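Local coordinates for protein ecdysteroid-phosphate phosphatase (Bombyx mori, PDB 3C7T) that hydrolyses phosphorylated ecdysteroids, chiefly ecdysone 22-phosphate, to release the active steroid hormones, and also acts as a protein tyrosine phosphatase, at residues V85-A90 with V110-E115. Sequence-based numbering, arbitrary orientation.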
loop_
_atom_site.group_PDB
_atom_site.type_symbol
_atom_site.label_atom_id
_atom_site.label_comp_id
_atom_site.label_asym_id
_atom_site.label_seq_id
_atom_site.Cartn_x
_atom_site.Cartn_y
_atom_site.Cartn_z
ATOM N N VAL A 85 22.413 9.374 3.482
ATOM C CA VAL A 85 21.479 8.681 2.591
ATOM C C VAL A 85 22.006 8.771 1.160
ATOM O O VAL A 85 22.205 9.873 0.619
ATOM C CB VAL A 85 20.051 9.279 2.687
ATOM C CG1 VAL A 85 19.094 8.589 1.719
ATOM C CG2 VAL A 85 19.516 9.181 4.118
ATOM N N TYR A 86 22.278 7.601 0.587
ATOM C CA TYR A 86 22.797 7.480 -0.784
ATOM C C TYR A 86 21.786 6.696 -1.616
ATOM O O TYR A 86 21.278 5.672 -1.159
ATOM C CB TYR A 86 24.157 6.767 -0.792
ATOM C CG TYR A 86 25.199 7.468 0.058
ATOM C CD1 TYR A 86 25.250 7.253 1.435
ATOM C CD2 TYR A 86 26.118 8.357 -0.513
ATOM C CE1 TYR A 86 26.208 7.903 2.228
ATOM C CE2 TYR A 86 27.089 9.009 0.271
ATOM C CZ TYR A 86 27.115 8.777 1.640
ATOM O OH TYR A 86 28.038 9.402 2.440
ATOM N N ALA A 87 21.500 7.178 -2.823
ATOM C CA ALA A 87 20.531 6.529 -3.698
ATOM C C ALA A 87 21.084 6.360 -5.098
ATOM O O ALA A 87 21.762 7.250 -5.622
ATOM C CB ALA A 87 19.250 7.313 -3.744
ATOM N N SER A 88 20.790 5.206 -5.702
ATOM C CA SER A 88 21.049 5.001 -7.117
ATOM C C SER A 88 20.336 6.111 -7.886
ATOM O O SER A 88 19.332 6.611 -7.423
ATOM C CB SER A 88 20.475 3.643 -7.530
ATOM O OG SER A 88 20.299 3.585 -8.919
ATOM N N PRO A 89 20.869 6.529 -9.051
ATOM C CA PRO A 89 20.226 7.637 -9.756
ATOM C C PRO A 89 18.899 7.282 -10.466
ATOM O O PRO A 89 18.242 8.189 -10.997
ATOM C CB PRO A 89 21.309 8.085 -10.758
ATOM C CG PRO A 89 22.096 6.854 -11.009
ATOM C CD PRO A 89 22.095 6.071 -9.733
ATOM N N ALA A 90 18.510 5.996 -10.470
ATOM C CA ALA A 90 17.205 5.564 -11.003
ATOM C C ALA A 90 16.098 6.266 -10.237
ATOM O O ALA A 90 16.142 6.335 -8.986
ATOM C CB ALA A 90 17.041 4.038 -10.884
ATOM N N VAL A 110 18.724 16.357 6.191
ATOM C CA VAL A 110 19.133 15.016 5.746
ATOM C C VAL A 110 18.742 14.852 4.284
ATOM O O VAL A 110 17.571 14.649 3.963
ATOM C CB VAL A 110 18.533 13.881 6.617
ATOM C CG1 VAL A 110 19.024 12.506 6.129
ATOM C CG2 VAL A 110 18.880 14.089 8.101
ATOM N N LYS A 111 19.746 14.960 3.416
ATOM C CA LYS A 111 19.540 15.077 1.983
ATOM C C LYS A 111 19.851 13.769 1.283
ATOM O O LYS A 111 20.682 12.981 1.751
ATOM C CB LYS A 111 20.463 16.160 1.408
ATOM C CG LYS A 111 20.283 17.557 1.989
ATOM C CD LYS A 111 19.095 18.267 1.368
ATOM C CE LYS A 111 19.077 19.723 1.755
ATOM N NZ LYS A 111 17.703 20.277 1.586
ATOM N N ILE A 112 19.188 13.550 0.154
ATOM C CA ILE A 112 19.453 12.378 -0.668
ATOM C C ILE A 112 20.647 12.640 -1.585
ATOM O O ILE A 112 20.611 13.557 -2.422
ATOM C CB ILE A 112 18.236 12.002 -1.533
ATOM C CG1 ILE A 112 17.010 11.745 -0.648
ATOM C CG2 ILE A 112 18.543 10.746 -2.380
ATOM C CD1 ILE A 112 15.714 11.805 -1.388
ATOM N N LYS A 113 21.693 11.834 -1.420
ATOM C CA LYS A 113 22.901 11.942 -2.224
ATOM C C LYS A 113 22.822 10.947 -3.376
ATOM O O LYS A 113 22.914 9.737 -3.157
ATOM C CB LYS A 113 24.129 11.650 -1.359
ATOM C CG LYS A 113 24.317 12.637 -0.185
ATOM C CD LYS A 113 25.582 12.337 0.607
ATOM C CE LYS A 113 25.402 12.621 2.102
ATOM N NZ LYS A 113 24.744 13.937 2.365
ATOM N N VAL A 114 22.665 11.461 -4.594
ATOM C CA VAL A 114 22.456 10.616 -5.770
ATOM C C VAL A 114 23.828 10.148 -6.241
ATOM O O VAL A 114 24.688 10.960 -6.629
ATOM C CB VAL A 114 21.661 11.362 -6.875
ATOM C CG1 VAL A 114 21.677 10.592 -8.208
ATOM C CG2 VAL A 114 20.229 11.615 -6.410
ATOM N N GLU A 115 24.028 8.837 -6.159
ATOM C CA GLU A 115 25.321 8.211 -6.372
ATOM C C GLU A 115 25.229 7.209 -7.523
ATOM O O GLU A 115 24.666 6.123 -7.360
ATOM C CB GLU A 115 25.747 7.497 -5.092
ATOM C CG GLU A 115 27.082 6.783 -5.208
ATOM C CD GLU A 115 28.145 7.674 -5.842
ATOM O OE1 GLU A 115 28.482 8.725 -5.237
ATOM O OE2 GLU A 115 28.620 7.324 -6.942
HETATM O O HOH W 1 22.570 12.243 3.482
#
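Tyr86 and Lys113 face each other as a parallel bridge pair where strand 112-114 joins strand 84-87, a worked example of the beta-alpha-beta unit, with helix 91-104 as its connection. Three backbone hydrogen bonds fasten the strands; the straightest, Glu115 N to Ala87 O at 2.8 Å (176° at the hydrogen), joins the last residue of strand 84-87 to the first after strand 112-114. Packing is close on both faces. On one, Ala87 CB meets Ile112 CG2 at 3.8 Å and helix 91-104 covers Ile112; farther along, Val114 CG1 presses on Pro89 CB at 3.6 Å. On the other, Lys113 passes obliquely by the tyrosine ring, Lys113 CD coming 3.7 Å from Tyr86 CE2. An alanine at Tyr86 would probably open a gap beside the Lys113 methylenes, CD losing the ring it rests against. The N-terminal end is looser: a water accepts from Val85 N and Lys113 NZ and donates to Lys111 O, bridging where the strands part. The chemistry implies that directional backbone bonds and apolar packing together hold the outermost strand of the chain's sheet, fixing the end of strand 84-87, from which Ser88, bonded through OG to His192, probably helps position that likely active-site residue.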